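Local coordinates for lipoprotein outS (Dickeya dadantii, PDB 3UTK) that is the pilotin of the type II secretion system, a lipoprotein that interacts with the secretin and is required to move pectate lyases and cellulases across the outer membrane, at residues A48-A53 and R120-F125; T71-A76 and Q91-L96. One frame throughout, in Å; residues are numbered along the deposited sequence.

Contact 1 of 2, residues A48-A53 and R120-F125; sequences ASLVAA and RTMTPF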
loop_
_atom_site.group_PDB
_atom_site.type_symbol
_atom_site.label_atom_id
_atom_site.label_comp_id
_atom_site.label_asym_id
_atom_site.label_seq_id
_atom_site.Cartn_x
_atom_site.Cartn_y
_atom_site.Cartn_z
ATOM N N ALA A 48 5.252 -2.280 -0.630
ATOM C CA ALA A 48 5.063 -1.248 -1.640
ATOM C C ALA A 48 3.745 -1.458 -2.364
ATOM O O ALA A 48 3.057 -0.498 -2.713
ATOM C CB ALA A 48 6.234 -1.232 -2.637
ATOM N N SER A 49 3.398 -2.720 -2.579
ATOM C CA SER A 49 2.126 -3.066 -3.199
ATOM C C SER A 49 0.929 -2.613 -2.352
ATOM O O SER A 49 -0.076 -2.136 -2.883
ATOM C CB SER A 49 2.062 -4.573 -3.467
ATOM O OG SER A 49 0.782 -4.957 -3.941
ATOM N N LEU A 50 1.037 -2.765 -1.036
ATOM C CA LEU A 50 -0.031 -2.359 -0.125
ATOM C C LEU A 50 -0.146 -0.839 -0.107
ATOM O O LEU A 50 -1.233 -0.294 -0.130
ATOM C CB LEU A 50 0.229 -2.889 1.293
ATOM C CG LEU A 50 -0.005 -4.384 1.532
ATOM C CD1 LEU A 50 0.549 -4.815 2.893
ATOM C CD2 LEU A 50 -1.484 -4.732 1.427
ATOM N N VAL A 51 0.992 -0.158 -0.089
ATOM C CA VAL A 51 0.989 1.295 -0.129
ATOM C C VAL A 51 0.367 1.808 -1.438
ATOM O O VAL A 51 -0.461 2.720 -1.421
ATOM C CB VAL A 51 2.413 1.854 0.051
ATOM C CG1 VAL A 51 2.398 3.363 -0.057
ATOM C CG2 VAL A 51 2.969 1.421 1.416
ATOM N N ALA A 52 0.769 1.216 -2.559
ATOM C CA ALA A 52 0.238 1.589 -3.872
ATOM C C ALA A 52 -1.268 1.375 -3.974
ATOM O O ALA A 52 -1.987 2.225 -4.501
ATOM C CB ALA A 52 0.940 0.808 -4.968
ATOM N N ALA A 53 -1.739 0.232 -3.492
ATOM C CA ALA A 53 -3.172 -0.073 -3.513
ATOM C C ALA A 53 -3.950 0.915 -2.637
ATOM O O ALA A 53 -5.038 1.356 -2.993
ATOM C CB ALA A 53 -3.422 -1.507 -3.058
ATOM N N ARG A 120 -12.870 -4.539 -1.714
ATOM C CA ARG A 120 -13.236 -5.855 -1.203
ATOM C C ARG A 120 -12.139 -6.490 -0.356
ATOM O O ARG A 120 -12.440 -7.078 0.675
ATOM C CB ARG A 120 -13.620 -6.807 -2.345
ATOM C CG ARG A 120 -14.110 -8.178 -1.870
ATOM C CD ARG A 120 -14.353 -9.125 -3.041
ATOM N NE ARG A 120 -13.996 -10.505 -2.713
ATOM C CZ ARG A 120 -13.082 -11.222 -3.364
ATOM N NH1 ARG A 120 -12.420 -10.698 -4.396
ATOM N NH2 ARG A 120 -12.831 -12.467 -2.983
ATOM N N THR A 121 -10.876 -6.337 -0.767
ATOM C CA THR A 121 -9.794 -7.153 -0.201
ATOM C C THR A 121 -8.867 -6.449 0.788
ATOM O O THR A 121 -8.095 -7.107 1.479
ATOM C CB THR A 121 -8.874 -7.707 -1.311
ATOM O OG1 THR A 121 -8.220 -6.609 -1.966
ATOM C CG2 THR A 121 -9.674 -8.513 -2.338
ATOM N N MET A 122 -8.923 -5.123 0.856
ATOM C CA MET A 122 -7.894 -4.376 1.583
ATOM C C MET A 122 -8.235 -4.104 3.049
ATOM O O MET A 122 -7.458 -3.469 3.760
ATOM C CB MET A 122 -7.576 -3.060 0.857
ATOM C CG MET A 122 -6.738 -3.229 -0.410
ATOM S SD MET A 122 -4.996 -3.503 -0.003
ATOM C CE MET A 122 -4.550 -1.913 0.704
ATOM N N THR A 123 -9.382 -4.591 3.508
ATOM C CA THR A 123 -9.822 -4.299 4.877
ATOM C C THR A 123 -8.763 -4.471 5.989
ATOM O O THR A 123 -8.627 -3.601 6.841
ATOM C CB THR A 123 -11.086 -5.094 5.259
ATOM O OG1 THR A 123 -12.128 -4.823 4.313
ATOM C CG2 THR A 123 -11.558 -4.691 6.644
ATOM N N PRO A 124 -8.031 -5.601 6.008
ATOM C CA PRO A 124 -7.052 -5.756 7.094
ATOM C C PRO A 124 -5.987 -4.651 7.131
ATOM O O PRO A 124 -5.590 -4.207 8.217
ATOM C CB PRO A 124 -6.416 -7.122 6.800
ATOM C CG PRO A 124 -7.473 -7.863 6.035
ATOM C CD PRO A 124 -8.139 -6.819 5.185
ATOM N N PHE A 125 -5.531 -4.202 5.968
ATOM C CA PHE A 125 -4.521 -3.153 5.943
ATOM C C PHE A 125 -5.140 -1.800 6.302
ATOM O O PHE A 125 -4.540 -1.018 7.033
ATOM C CB PHE A 125 -3.813 -3.096 4.589
ATOM C CG PHE A 125 -2.585 -2.232 4.582
ATOM C CD1 PHE A 125 -1.473 -2.577 5.328
ATOM C CD2 PHE A 125 -2.547 -1.067 3.831
ATOM C CE1 PHE A 125 -0.339 -1.775 5.318
ATOM C CE2 PHE A 125 -1.422 -0.264 3.817
ATOM C CZ PHE A 125 -0.317 -0.615 4.561
#
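The Phe125 ring turns one face to Leu50, whose CB stands almost over its centre, 4.0 Å from the centroid and 10° off the ring normal, a CH-pi contact. The two methyls of Leu50 lie on the same side of the plane, just beyond the rim: CD1 near Phe125 CD1 (3.9 Å) and CE1, CD2 off Phe125 CG. Leu50 O lies off the rim on the same side as CB, 4.0 Å from Phe125 CE2. CG of Phe125 is anti to the backbone N (chi1 -168°), which carries the ring out from helix 123-131 to the leucine. Met122, at the break between helices 111-121 and 123-131, comes in beside it. Its chain bends at both chi2 and chi3, laying SD against Leu50 CD2 at 4.0 Å and bringing CE to Ala53 CB at 3.9 Å; CE is also 3.8 Å from Leu50 O, a carbonyl hydrogen-bonded to Ser54 OG one turn further on. No hydrogen bond crosses the contact, which is thus apolar apart from these approaches to Leu50 O. Met122 and Phe125 also touch Ser54 of helix 40-60. Phe125 further packs on Thr75 and Ala76 of helix 69-82, while Val51, directed away from the 120-125 segment, meets Ile72 and Ala76, so the ring is inserted where helices 40-60, 69-82 and 123-131 converge.

Contact 2 of 2, residues T71-A76 and Q91-L96; sequences TILKTA and QSLPQL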
loop_
_atom_site.group_PDB
_atom_site.type_symbol
_atom_site.label_atom_id
_atom_site.label_comp_id
_atom_site.label_asym_id
_atom_site.label_seq_id
_atom_site.Cartn_x
_atom_site.Cartn_y
_atom_site.Cartn_z
ATOM N N THR A 71 1.426 8.571 6.133
ATOM C CA THR A 71 0.738 7.735 7.112
ATOM C C THR A 71 0.562 6.313 6.592
ATOM O O THR A 71 0.738 5.348 7.339
ATOM C CB THR A 71 -0.641 8.309 7.492
ATOM O OG1 THR A 71 -0.485 9.642 7.994
ATOM C CG2 THR A 71 -1.311 7.446 8.558
ATOM N N ILE A 72 0.197 6.186 5.315
ATOM C CA ILE A 72 0.107 4.877 4.682
ATOM C C ILE A 72 1.451 4.150 4.771
ATOM O O ILE A 72 1.504 2.967 5.114
ATOM C CB ILE A 72 -0.346 4.987 3.208
ATOM C CG1 ILE A 72 -1.763 5.562 3.121
ATOM C CG2 ILE A 72 -0.293 3.625 2.529
ATOM C CD1 ILE A 72 -2.250 5.816 1.678
ATOM N N LEU A 73 2.535 4.861 4.469
ATOM C CA LEU A 73 3.872 4.289 4.569
ATOM C C LEU A 73 4.200 3.826 5.988
ATOM O O LEU A 73 4.756 2.741 6.192
ATOM C CB LEU A 73 4.924 5.306 4.127
ATOM C CG LEU A 73 6.205 4.656 3.624
ATOM C CD1 LEU A 73 5.961 4.179 2.196
ATOM C CD2 LEU A 73 7.380 5.627 3.685
ATOM N N LYS A 74 3.869 4.663 6.963
ATOM C CA LYS A 74 4.142 4.346 8.354
ATOM C C LYS A 74 3.378 3.088 8.749
ATOM O O LYS A 74 3.857 2.291 9.556
ATOM C CB LYS A 74 3.745 5.519 9.251
ATOM C CG LYS A 74 4.086 5.335 10.714
ATOM C CD LYS A 74 3.477 6.435 11.558
ATOM C CE LYS A 74 3.961 7.810 11.123
ATOM N NZ LYS A 74 3.627 8.842 12.158
ATOM N N THR A 75 2.190 2.910 8.173
ATOM C CA THR A 75 1.382 1.730 8.456
ATOM C C THR A 75 2.044 0.468 7.912
ATOM O O THR A 75 2.061 -0.572 8.574
ATOM C CB THR A 75 -0.025 1.851 7.858
ATOM O OG1 THR A 75 -0.665 3.020 8.388
ATOM C CG2 THR A 75 -0.852 0.629 8.207
ATOM N N ALA A 76 2.604 0.563 6.710
ATOM C CA ALA A 76 3.293 -0.573 6.113
ATOM C C ALA A 76 4.522 -0.937 6.943
ATOM O O ALA A 76 4.810 -2.113 7.169
ATOM C CB ALA A 76 3.687 -0.267 4.649
ATOM N N GLN A 91 15.094 0.769 2.540
ATOM C CA GLN A 91 15.409 2.037 1.870
ATOM C C GLN A 91 14.571 2.353 0.622
ATOM O O GLN A 91 14.149 3.501 0.409
ATOM C CB GLN A 91 16.906 2.099 1.530
ATOM C CG GLN A 91 17.807 2.288 2.742
ATOM C CD GLN A 91 18.243 0.975 3.369
ATOM O OE1 GLN A 91 17.910 -0.104 2.880
ATOM N NE2 GLN A 91 19.004 1.064 4.451
ATOM N N SER A 92 14.319 1.334 -0.191
ATOM C CA SER A 92 13.642 1.523 -1.466
ATOM C C SER A 92 12.122 1.371 -1.379
ATOM O O SER A 92 11.504 0.860 -2.316
ATOM C CB SER A 92 14.186 0.531 -2.494
ATOM O OG SER A 92 13.972 -0.804 -2.064
ATOM N N LEU A 93 11.512 1.837 -0.288
ATOM C CA LEU A 93 10.061 1.650 -0.103
ATOM C C LEU A 93 9.153 2.767 -0.656
ATOM O O LEU A 93 8.198 2.484 -1.379
ATOM C CB LEU A 93 9.708 1.357 1.370
ATOM C CG LEU A 93 8.209 1.121 1.639
ATOM C CD1 LEU A 93 7.660 -0.018 0.788
ATOM C CD2 LEU A 93 7.915 0.868 3.124
ATOM N N PRO A 94 9.433 4.036 -0.308
ATOM C CA PRO A 94 8.543 5.112 -0.778
ATOM C C PRO A 94 8.528 5.323 -2.300
ATOM O O PRO A 94 7.453 5.451 -2.889
ATOM C CB PRO A 94 9.098 6.357 -0.083
ATOM C CG PRO A 94 9.872 5.824 1.106
ATOM C CD PRO A 94 10.458 4.532 0.630
ATOM N N GLN A 95 9.698 5.391 -2.928
ATOM C CA GLN A 95 9.746 5.528 -4.378
ATOM C C GLN A 95 9.129 4.319 -5.076
ATOM O O GLN A 95 8.418 4.463 -6.075
ATOM C CB GLN A 95 11.175 5.733 -4.874
ATOM C CG GLN A 95 11.252 5.915 -6.385
ATOM C CD GLN A 95 10.386 7.066 -6.872
ATOM O OE1 GLN A 95 10.381 8.146 -6.282
ATOM N NE2 GLN A 95 9.643 6.836 -7.945
ATOM N N LEU A 96 9.404 3.127 -4.555
ATOM C CA LEU A 96 8.860 1.919 -5.161
ATOM C C LEU A 96 7.339 1.955 -5.109
ATOM O O LEU A 96 6.666 1.562 -6.063
ATOM C CB LEU A 96 9.378 0.661 -4.461
ATOM C CG LEU A 96 8.754 -0.625 -5.015
ATOM C CD1 LEU A 96 9.047 -0.769 -6.511
ATOM C CD2 LEU A 96 9.223 -1.850 -4.256
#
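Leu73 bridges Leu93 and Pro94 with its two branches. Its CB points from helix 69-82 toward the 91-96 segment, and CG, anti to the backbone N (chi1 -155°), carries the fork outward until it lies 4.2 Å from Leu93 CD2. Beyond CG the methyls part company. CD1 takes Leu93, approaching its branch carbon CG at 3.8 Å and its CD2 at 4.0 Å; CD2 takes the proline, ending 3.6 Å from Pro94 CG. Leu73 and Leu93 run antiparallel, each reaching out from its own backbone alongside the other, whereas the Pro94 ring lies across the leucine at about a right angle and meets it through CG. OutS folds as nested, perpendicular helical hairpins, and here the second helix, 69-82, is joined to the beginning of helix 94-106. Leu93 is buried, whereas Pro94 is exposed and places its ring at the border of the contact. The Leu93 carbonyl is hydrogen-bonded to Ser97 OG, one turn along. Elsewhere on helix 69-82, Thr75 folds its hydroxyl back on its own helix: OG1 donates to Thr71 O at 2.9 Å, with a C=O...donor angle of 141° and a tilt of 33° from the carbonyl plane. Thr75 N reaches the same oxygen from the opposite face, leaving the Thr71 carbonyl gripped by two donors, while Thr75 itself packs on Ala128 and Met129 of helix 123-131.

Both contacts are apolar and lack cross-segment hydrogen bonds, but contact 1 is the deeper, its centre about 5 Å from the chain centre against about 8 Å for contact 2, where an exposed proline takes part. Contact 1 adds an aromatic ring and a thioether; contact 2 uses only aliphatic groups. They pair different elements, helix 40-60 with the turn at Met122 and the start of helix 123-131, and 69-82 with 94-106, yet touch each other: Ala48 N lies 3.6 Å from Leu93 CD1, and Ala48 CB 3.5 Å from Leu96 CD2. Arg58 meets Ile72, and helix 40-60 thus packs against both partners of contact 2. The Cys61–Cys115 disulfide additionally ties the region just after helix 40-60 to helix 111-121.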